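Local coordinates for Old Yellow Enzyme (Pichia, PDB 6AGZ), which probably uses its bound flavin mononucleotide to reduce the carbon-carbon double bond of enone compounds asymmetrically, as an old yellow enzyme, at residues E24-R36 against D335-T347. Numbering follows the deposited sequence.
With FMN (flavin mononucleotide), chain C.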
ATOM      1  N   GLU A  24      14.926   4.996 -27.203  1.00 30.80           N
ATOM      2  CA  GLU A  24      15.927   5.665 -26.381  1.00 31.47           C
ATOM      3  C   GLU A  24      15.589   7.149 -26.313  1.00 28.60           C
ATOM      4  O   GLU A  24      15.797   7.883 -27.285  1.00 29.18           O
ATOM      5  CB  GLU A  24      17.330   5.449 -26.950  1.00 36.49           C
ATOM      6  CG  GLU A  24      18.455   5.905 -26.034  1.00 41.11           C
ATOM      7  CD  GLU A  24      18.721   4.928 -24.906  1.00 44.62           C
ATOM      8  OE1 GLU A  24      18.173   3.806 -24.946  1.00 45.85           O
ATOM      9  OE2 GLU A  24      19.482   5.280 -23.979  1.00 46.27           O
ATOM     10  N   LEU A  25      15.066   7.585 -25.171  1.00 23.91           N
ATOM     11  CA  LEU A  25      14.791   8.995 -24.943  1.00 22.50           C
ATOM     12  C   LEU A  25      16.076   9.739 -24.600  1.00 23.59           C
ATOM     13  O   LEU A  25      16.890   9.269 -23.795  1.00 24.19           O
ATOM     14  CB  LEU A  25      13.776   9.171 -23.813  1.00 19.52           C
ATOM     15  CG  LEU A  25      12.421   8.475 -23.946  1.00 16.97           C
ATOM     16  CD1 LEU A  25      11.557   8.772 -22.730  1.00 15.26           C
ATOM     17  CD2 LEU A  25      11.715   8.898 -25.224  1.00 16.98           C
ATOM     18  N   LYS A  26      16.243  10.914 -25.210  1.00 23.08           N
ATOM     19  CA  LYS A  26      17.419  11.741 -24.965  1.00 21.60           C
ATOM     20  C   LYS A  26      17.375  12.408 -23.596  1.00 20.01           C
ATOM     21  O   LYS A  26      18.433  12.729 -23.043  1.00 19.43           O
ATOM     22  CB  LYS A  26      17.545  12.797 -26.065  1.00 21.25           C
ATOM     23  CG  LYS A  26      18.849  13.582 -26.054  1.00 22.80           C
ATOM     24  CD  LYS A  26      18.909  14.558 -27.221  1.00 24.21           C
ATOM     25  CE  LYS A  26      20.172  15.403 -27.175  1.00 26.32           C
ATOM     26  NZ  LYS A  26      20.241  16.359 -28.315  1.00 28.17           N
ATOM     27  N   ASN A  27      16.186  12.612 -23.032  1.00 18.84           N
ATOM     28  CA  ASN A  27      16.044  13.173 -21.698  1.00 17.76           C
ATOM     29  C   ASN A  27      14.893  12.468 -20.990  1.00 17.84           C
ATOM     30  O   ASN A  27      14.256  11.563 -21.539  1.00 18.17           O
ATOM     31  CB  ASN A  27      15.837  14.695 -21.748  1.00 17.07           C
ATOM     32  CG  ASN A  27      14.587  15.105 -22.516  1.00 17.89           C
ATOM     33  OD1 ASN A  27      13.492  14.591 -22.279  1.00 17.17           O
ATOM     34  ND2 ASN A  27      14.749  16.043 -23.442  1.00 17.34           N
ATOM     35  N   ARG A  28      14.627  12.893 -19.755  1.00 16.37           N
ATOM     36  CA  ARG A  28      13.567  12.311 -18.941  1.00 17.24           C
ATOM     37  C   ARG A  28      12.494  13.337 -18.595  1.00 17.05           C
ATOM     38  O   ARG A  28      11.731  13.144 -17.643  1.00 16.24           O
ATOM     39  CB  ARG A  28      14.164  11.684 -17.679  1.00 17.99           C
ATOM     40  CG  ARG A  28      15.368  10.812 -18.002  1.00 19.30           C
ATOM     41  CD  ARG A  28      15.913  10.052 -16.810  1.00 19.67           C
ATOM     42  NE  ARG A  28      17.119   9.319 -17.184  1.00 22.01           N
ATOM     43  CZ  ARG A  28      17.786   8.501 -16.377  1.00 23.15           C
ATOM     44  NH1 ARG A  28      17.365   8.303 -15.136  1.00 21.98           N
ATOM     45  NH2 ARG A  28      18.873   7.879 -16.813  1.00 24.05           N
ATOM     46  N   LEU A  29      12.423  14.425 -19.359  1.00 16.97           N
ATOM     47  CA  LEU A  29      11.348  15.400 -19.248  1.00 15.61           C
ATOM     48  C   LEU A  29      10.219  14.996 -20.186  1.00 14.01           C
ATOM     49  O   LEU A  29      10.452  14.741 -21.373  1.00 13.78           O
ATOM     50  CB  LEU A  29      11.857  16.801 -19.592  1.00 14.62           C
ATOM     51  CG  LEU A  29      10.818  17.914 -19.735  1.00 15.47           C
ATOM     52  CD1 LEU A  29      10.196  18.257 -18.389  1.00 16.05           C
ATOM     53  CD2 LEU A  29      11.439  19.147 -20.374  1.00 16.48           C
ATOM     54  N   VAL A  30       9.001  14.936 -19.656  1.00 15.85           N
ATOM     55  CA  VAL A  30       7.849  14.427 -20.387  1.00 15.58           C
ATOM     56  C   VAL A  30       6.775  15.503 -20.441  1.00 15.66           C
ATOM     57  O   VAL A  30       6.538  16.208 -19.454  1.00 15.21           O
ATOM     58  CB  VAL A  30       7.295  13.139 -19.743  1.00 17.26           C
ATOM     59  CG1 VAL A  30       6.090  12.621 -20.519  1.00 17.88           C
ATOM     60  CG2 VAL A  30       8.379  12.077 -19.659  1.00 10.58           C
ATOM     61  N   PHE A  31       6.140  15.633 -21.605  1.00 16.02           N
ATOM     62  CA  PHE A  31       4.922  16.414 -21.757  1.00 16.05           C
ATOM     63  C   PHE A  31       3.743  15.488 -21.480  1.00 15.25           C
ATOM     64  O   PHE A  31       3.371  14.683 -22.344  1.00 14.76           O
ATOM     65  CB  PHE A  31       4.827  17.016 -23.161  1.00 16.36           C
ATOM     66  CG  PHE A  31       3.662  17.951 -23.352  1.00 16.15           C
ATOM     67  CD1 PHE A  31       3.018  18.522 -22.266  1.00 15.06           C
ATOM     68  CD2 PHE A  31       3.210  18.257 -24.627  1.00 17.00           C
ATOM     69  CE1 PHE A  31       1.948  19.380 -22.446  1.00 15.04           C
ATOM     70  CE2 PHE A  31       2.142  19.114 -24.813  1.00 16.06           C
ATOM     71  CZ  PHE A  31       1.510  19.675 -23.722  1.00 15.23           C
ATOM     72  N   PRO A  32       3.145  15.561 -20.296  1.00 15.02           N
ATOM     73  CA  PRO A  32       2.050  14.649 -19.954  1.00 14.58           C
ATOM     74  C   PRO A  32       0.834  14.928 -20.818  1.00 15.13           C
ATOM     75  O   PRO A  32       0.759  15.979 -21.472  1.00 16.18           O
ATOM     76  CB  PRO A  32       1.772  14.967 -18.473  1.00 14.27           C
ATOM     77  CG  PRO A  32       2.950  15.780 -18.007  1.00 14.85           C
ATOM     78  CD  PRO A  32       3.421  16.516 -19.213  1.00 14.03           C
ATOM     79  N   PRO A  33      -0.131  14.010 -20.861  1.00 15.09           N
ATOM     80  CA  PRO A  33      -1.354  14.269 -21.632  1.00 15.07           C
ATOM     81  C   PRO A  33      -2.057  15.519 -21.125  1.00 15.57           C
ATOM     82  O   PRO A  33      -2.308  15.667 -19.929  1.00 14.48           O
ATOM     83  CB  PRO A  33      -2.195  13.008 -21.400  1.00 13.27           C
ATOM     84  CG  PRO A  33      -1.633  12.389 -20.158  1.00 12.85           C
ATOM     85  CD  PRO A  33      -0.172  12.697 -20.195  1.00 13.95           C
ATOM     86  N   THR A  34      -2.359  16.432 -22.048  1.00 14.84           N
ATOM     87  CA  THR A  34      -2.960  17.716 -21.698  1.00 13.90           C
ATOM     88  C   THR A  34      -4.078  18.016 -22.687  1.00 13.17           C
ATOM     89  O   THR A  34      -3.815  18.333 -23.851  1.00 12.62           O
ATOM     90  CB  THR A  34      -1.916  18.833 -21.695  1.00 13.43           C
ATOM     91  OG1 THR A  34      -0.806  18.445 -20.875  1.00 12.64           O
ATOM     92  CG2 THR A  34      -2.517  20.116 -21.144  1.00 14.00           C
ATOM     93  N   THR A  35      -5.318  17.925 -22.217  1.00 14.41           N
ATOM     94  CA  THR A  35      -6.479  18.174 -23.061  1.00 14.80           C
ATOM     95  C   THR A  35      -6.595  19.661 -23.380  1.00 14.22           C
ATOM     96  O   THR A  35      -6.523  20.505 -22.481  1.00 13.91           O
ATOM     97  CB  THR A  35      -7.745  17.681 -22.362  1.00 15.68           C
ATOM     98  OG1 THR A  35      -7.719  16.249 -22.272  1.00 14.73           O
ATOM     99  CG2 THR A  35      -8.987  18.122 -23.118  1.00 18.24           C
ATOM    100  N   ARG A  36      -6.780  19.980 -24.663  1.00 14.10           N
ATOM    101  CA  ARG A  36      -6.870  21.366 -25.110  1.00 14.01           C
ATOM    102  C   ARG A  36      -8.075  21.669 -25.991  1.00 14.28           C
ATOM    103  O   ARG A  36      -8.411  22.850 -26.144  1.00 15.57           O
ATOM    104  CB  ARG A  36      -5.597  21.770 -25.871  1.00 13.36           C
ATOM    105  CG  ARG A  36      -4.306  21.573 -25.089  1.00 14.75           C
ATOM    106  CD  ARG A  36      -4.302  22.372 -23.795  1.00 15.49           C
ATOM    107  NE  ARG A  36      -4.548  23.792 -24.023  1.00 15.63           N
ATOM    108  CZ  ARG A  36      -3.615  24.661 -24.399  1.00 15.05           C
ATOM    109  NH1 ARG A  36      -2.368  24.256 -24.594  1.00 14.72           N
ATOM    110  NH2 ARG A  36      -3.929  25.937 -24.582  1.00 13.94           N
ATOM    111  N   ASP A 335      16.611   7.552  -8.408  1.00 25.40           N
ATOM    112  CA  ASP A 335      16.965   6.292  -9.048  1.00 24.70           C
ATOM    113  C   ASP A 335      17.212   6.557 -10.529  1.00 24.66           C
ATOM    114  O   ASP A 335      17.330   7.709 -10.963  1.00 25.33           O
ATOM    115  CB  ASP A 335      15.884   5.227  -8.809  1.00 22.96           C
ATOM    116  CG  ASP A 335      14.498   5.669  -9.258  1.00 21.56           C
ATOM    117  OD1 ASP A 335      14.373   6.332 -10.310  1.00 20.50           O
ATOM    118  OD2 ASP A 335      13.522   5.339  -8.552  1.00 20.86           O
ATOM    119  N   ASP A 336      17.296   5.480 -11.310  1.00 24.34           N
ATOM    120  CA  ASP A 336      17.609   5.555 -12.730  1.00 24.39           C
ATOM    121  C   ASP A 336      16.420   5.179 -13.610  1.00 20.92           C
ATOM    122  O   ASP A 336      16.609   4.822 -14.778  1.00 22.09           O
ATOM    123  CB  ASP A 336      18.809   4.659 -13.043  1.00 26.50           C
ATOM    124  CG  ASP A 336      19.588   5.126 -14.255  1.00 28.63           C
ATOM    125  OD1 ASP A 336      19.718   6.354 -14.444  1.00 29.35           O
ATOM    126  OD2 ASP A 336      20.071   4.264 -15.018  1.00 29.22           O
ATOM    127  N   ARG A 337      15.196   5.256 -13.079  1.00 17.39           N
ATOM    128  CA  ARG A 337      14.012   4.837 -13.823  1.00 16.21           C
ATOM    129  C   ARG A 337      12.867   5.842 -13.718  1.00 15.18           C
ATOM    130  O   ARG A 337      11.714   5.482 -13.973  1.00 15.10           O
ATOM    131  CB  ARG A 337      13.543   3.452 -13.358  1.00 15.40           C
ATOM    132  CG  ARG A 337      13.402   3.273 -11.841  1.00 16.58           C
ATOM    133  CD  ARG A 337      12.063   3.785 -11.316  1.00 18.33           C
ATOM    134  NE  ARG A 337      11.832   3.441  -9.917  1.00 19.33           N
ATOM    135  CZ  ARG A 337      10.913   2.574  -9.502  1.00 19.39           C
ATOM    136  NH1 ARG A 337      10.130   1.963 -10.380  1.00 17.68           N
ATOM    137  NH2 ARG A 337      10.770   2.322  -8.208  1.00 19.13           N
ATOM    138  N   THR A 338      13.153   7.092 -13.365  1.00 15.52           N
ATOM    139  CA  THR A 338      12.118   8.075 -13.079  1.00 16.01           C
ATOM    140  C   THR A 338      12.079   9.146 -14.161  1.00 16.84           C
ATOM    141  O   THR A 338      13.097   9.787 -14.446  1.00 19.27           O
ATOM    142  CB  THR A 338      12.342   8.724 -11.711  1.00 15.84           C
ATOM    143  OG1 THR A 338      12.284   7.720 -10.691  1.00 15.90           O
ATOM    144  CG2 THR A 338      11.275   9.775 -11.441  1.00 15.13           C
ATOM    145  N   LEU A 339      10.905   9.333 -14.754  1.00 15.84           N
ATOM    146  CA  LEU A 339      10.621  10.436 -15.659  1.00 16.52           C
ATOM    147  C   LEU A 339       9.855  11.520 -14.911  1.00 16.51           C
ATOM    148  O   LEU A 339       9.099  11.238 -13.978  1.00 16.21           O
ATOM    149  CB  LEU A 339       9.805   9.961 -16.864  1.00 18.09           C
ATOM    150  CG  LEU A 339      10.332   8.764 -17.658  1.00 18.49           C
ATOM    151  CD1 LEU A 339       9.344   8.371 -18.745  1.00 17.87           C
ATOM    152  CD2 LEU A 339      11.694   9.068 -18.258  1.00 19.40           C
ATOM    153  N   ILE A 340      10.052  12.767 -15.329  1.00 16.40           N
ATOM    154  CA  ILE A 340       9.406  13.918 -14.706  1.00 15.51           C
ATOM    155  C   ILE A 340       8.517  14.583 -15.746  1.00 15.60           C
ATOM    156  O   ILE A 340       9.000  15.013 -16.802  1.00 16.74           O
ATOM    157  CB  ILE A 340      10.429  14.915 -14.141  1.00 16.32           C
ATOM    158  CG1 ILE A 340      11.259  14.256 -13.037  1.00 15.92           C
ATOM    159  CG2 ILE A 340       9.724  16.151 -13.608  1.00 15.85           C
ATOM    160  CD1 ILE A 340      10.467  13.928 -11.788  1.00 16.56           C
ATOM    161  N   GLY A 341       7.223  14.666 -15.450  1.00 15.84           N
ATOM    162  CA  GLY A 341       6.258  15.281 -16.343  1.00 15.87           C
ATOM    163  C   GLY A 341       5.906  16.695 -15.894  1.00 16.39           C
ATOM    164  O   GLY A 341       5.681  16.939 -14.710  1.00 18.06           O
ATOM    165  N   CYS A 342       5.872  17.611 -16.858  1.00 15.59           N
ATOM    166  CA  CYS A 342       5.485  19.000 -16.619  1.00 16.65           C
ATOM    167  C   CYS A 342       4.467  19.390 -17.682  1.00 16.85           C
ATOM    168  O   CYS A 342       4.809  19.484 -18.866  1.00 19.11           O
ATOM    169  CB  CYS A 342       6.700  19.927 -16.653  1.00 16.60           C
ATOM    170  SG  CYS A 342       8.038  19.445 -15.536  1.00 18.47           S
ATOM    171  N   SER A 343       3.220  19.618 -17.265  1.00 15.73           N
ATOM    172  CA  SER A 343       2.121  19.861 -18.196  1.00 16.92           C
ATOM    173  C   SER A 343       1.804  21.344 -18.358  1.00 17.06           C
ATOM    174  O   SER A 343       1.865  21.876 -19.471  1.00 17.11           O
ATOM    175  CB  SER A 343       0.867  19.107 -17.732  1.00 17.35           C
ATOM    176  OG  SER A 343      -0.287  19.561 -18.420  1.00 16.90           O
ATOM    177  N   ARG A 344       1.470  22.025 -17.258  1.00 17.41           N
ATOM    178  CA  ARG A 344       0.949  23.385 -17.358  1.00 17.47           C
ATOM    179  C   ARG A 344       1.987  24.347 -17.924  1.00 16.06           C
ATOM    180  O   ARG A 344       1.656  25.215 -18.741  1.00 14.40           O
ATOM    181  CB  ARG A 344       0.452  23.855 -15.990  1.00 18.06           C
ATOM    182  CG  ARG A 344      -0.902  23.266 -15.613  1.00 17.12           C
ATOM    183  CD  ARG A 344      -1.323  23.628 -14.197  1.00 17.66           C
ATOM    184  NE  ARG A 344      -0.627  22.829 -13.191  1.00 18.72           N
ATOM    185  CZ  ARG A 344      -0.945  22.818 -11.900  1.00 20.08           C
ATOM    186  NH1 ARG A 344      -1.950  23.560 -11.456  1.00 20.57           N
ATOM    187  NH2 ARG A 344      -0.260  22.062 -11.053  1.00 20.37           N
ATOM    188  N   TYR A 345       3.248  24.207 -17.515  1.00 16.92           N
ATOM    189  CA  TYR A 345       4.289  25.065 -18.065  1.00 17.96           C
ATOM    190  C   TYR A 345       4.691  24.667 -19.478  1.00 17.00           C
ATOM    191  O   TYR A 345       5.231  25.502 -20.210  1.00 19.01           O
ATOM    192  CB  TYR A 345       5.514  25.071 -17.152  1.00 19.07           C
ATOM    193  CG  TYR A 345       5.365  26.012 -15.981  1.00 21.36           C
ATOM    194  CD1 TYR A 345       5.454  27.386 -16.159  1.00 22.27           C
ATOM    195  CD2 TYR A 345       5.125  25.530 -14.703  1.00 22.74           C
ATOM    196  CE1 TYR A 345       5.312  28.255 -15.097  1.00 24.05           C
ATOM    197  CE2 TYR A 345       4.982  26.392 -13.632  1.00 24.21           C
ATOM    198  CZ  TYR A 345       5.077  27.751 -13.834  1.00 25.17           C
ATOM    199  OH  TYR A 345       4.936  28.612 -12.770  1.00 27.74           O
ATOM    200  N   PHE A 346       4.439  23.421 -19.881  1.00 15.49           N
ATOM    201  CA  PHE A 346       4.713  23.035 -21.261  1.00 14.76           C
ATOM    202  C   PHE A 346       3.728  23.685 -22.223  1.00 14.32           C
ATOM    203  O   PHE A 346       4.054  23.890 -23.398  1.00 14.00           O
ATOM    204  CB  PHE A 346       4.676  21.515 -21.400  1.00 15.35           C
ATOM    205  CG  PHE A 346       5.812  20.950 -22.207  1.00 15.81           C
ATOM    206  CD1 PHE A 346       6.242  21.580 -23.363  1.00 16.84           C
ATOM    207  CD2 PHE A 346       6.456  19.792 -21.801  1.00 14.39           C
ATOM    208  CE1 PHE A 346       7.291  21.061 -24.102  1.00 17.17           C
ATOM    209  CE2 PHE A 346       7.504  19.268 -22.537  1.00 14.82           C
ATOM    210  CZ  PHE A 346       7.921  19.904 -23.689  1.00 15.39           C
ATOM    211  N   THR A 347       2.527  24.021 -21.744  1.00 15.12           N
ATOM    212  CA  THR A 347       1.545  24.681 -22.601  1.00 14.98           C
ATOM    213  C   THR A 347       2.000  26.082 -22.988  1.00 14.66           C
ATOM    214  O   THR A 347       1.781  26.521 -24.124  1.00 13.85           O
ATOM    215  CB  THR A 347       0.187  24.740 -21.901  1.00 15.38           C
ATOM    216  OG1 THR A 347       0.279  25.574 -20.738  1.00 15.35           O
ATOM    217  CG2 THR A 347      -0.262  23.344 -21.486  1.00 13.15           C
TER
HETATM  218  N1  FMN C 501      -4.091  14.347 -17.469  1.00 14.92           N
HETATM  219  C2  FMN C 501      -4.464  13.215 -18.169  1.00 15.35           C
HETATM  220  O2  FMN C 501      -4.135  12.102 -17.758  1.00 14.37           O
HETATM  221  N3  FMN C 501      -5.206  13.325 -19.326  1.00 15.65           N
HETATM  222  C4  FMN C 501      -5.576  14.570 -19.788  1.00 17.33           C
HETATM  223  O4  FMN C 501      -6.237  14.678 -20.820  1.00 20.38           O
HETATM  224  C4A FMN C 501      -5.202  15.709 -19.086  1.00 16.41           C
HETATM  225  N5  FMN C 501      -5.574  16.949 -19.550  1.00 17.72           N
HETATM  226  C5A FMN C 501      -5.204  18.084 -18.862  1.00 18.81           C
HETATM  227  C6  FMN C 501      -5.583  19.332 -19.337  1.00 20.06           C
HETATM  228  C7  FMN C 501      -5.216  20.481 -18.649  1.00 21.96           C
HETATM  229  C7M FMN C 501      -5.624  21.828 -19.165  1.00 22.69           C
HETATM  230  C8  FMN C 501      -4.469  20.383 -17.483  1.00 21.07           C
HETATM  231  C8M FMN C 501      -4.072  21.623 -16.738  1.00 22.50           C
HETATM  232  C9  FMN C 501      -4.093  19.134 -17.007  1.00 19.48           C
HETATM  233  C9A FMN C 501      -4.456  17.979 -17.695  1.00 17.80           C
HETATM  234  N10 FMN C 501      -4.084  16.733 -17.224  1.00 16.58           N
HETATM  235  C10 FMN C 501      -4.457  15.598 -17.921  1.00 15.61           C
HETATM  236  C1' FMN C 501      -3.266  16.613 -15.970  1.00 16.76           C
HETATM  237  C2' FMN C 501      -1.794  16.781 -16.359  1.00 17.21           C
HETATM  238  O2' FMN C 501      -1.426  15.742 -17.240  1.00 17.43           O
HETATM  239  C3' FMN C 501      -0.849  16.805 -15.159  1.00 17.00           C
HETATM  240  O3' FMN C 501      -0.891  15.567 -14.486  1.00 16.74           O
HETATM  241  C4' FMN C 501      -1.208  17.936 -14.200  1.00 17.18           C
HETATM  242  O4' FMN C 501      -1.402  19.128 -14.927  1.00 15.28           O
HETATM  243  C5' FMN C 501      -0.115  18.170 -13.166  1.00 17.70           C
HETATM  244  O5' FMN C 501       1.114  18.397 -13.820  1.00 19.55           O
HETATM  245  P   FMN C 501       1.770  19.867 -13.818  1.00 18.30           P
HETATM  246  O1P FMN C 501       1.856  20.365 -12.394  1.00 21.30           O
HETATM  247  O2P FMN C 501       3.155  19.811 -14.414  1.00 19.09           O
HETATM  248  O3P FMN C 501       0.905  20.794 -14.638  1.00 16.81           O
HETATM  249  O   HOH W   1      15.442   8.951 -13.528  1.00 21.98           O
HETATM  250  O   HOH W   2      -0.534  26.260 -25.647  1.00 12.36           O
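L29 and V30 pair in parallel with I340 and G341 through three backbone hydrogen bonds, I340 N to R28 O, V30 N to I340 O and C342 N to V30 O, while the axes of strands 29-31 and 338-341 cross at -47°. The side chains of L29 and I340 share one face of this ladder; V30 lies on the other, where its CG2 meets L339 CB at 3.8 Å. Before the strands begin, the extended arm of R28 runs out to D336. NH1 and NH2 both grip the single oxygen OD1, the NH2 to OD1 distance being 2.9 Å; this oxygen lies in the guanidinium plane, yet both nitrogens reach it from above the same face of the carboxylate. K16 forms a second salt bridge to that oxygen, and a water links R28 NH1 to T338 O.

The pairing closes a TIM barrel, its first strand meeting its eighth, and illustrates how this fold builds a cofactor site where strands give way to loops. P32 lays its ring beside the turning chain, CD 3.3 Å from C342 O, a buried carbonyl with no hydrogen-bonding partner. With CG anti to the backbone N (chi1 -174°), F31 sets its CB and ring against F346, CD1 and CE1 meeting F346 CB and the rings lying oblique, centroids 4.6 Å apart and planes 36° from each other. Beyond them S343 OG donates to T34 OG1 at 2.7 Å, and T34 OG1 in turn donates to P32 O, a relay that ties the two loops together beside the flavin. The two loops share out FMN: P33 O accepts from the ribityl O2' and T35 OG1 donates to O4 of the isoalloxazine at 2.6 Å, whereas the phosphate receives the backbone N-H groups of S343 and R344, with R344 NE and NH2 closing on O3P and O1P.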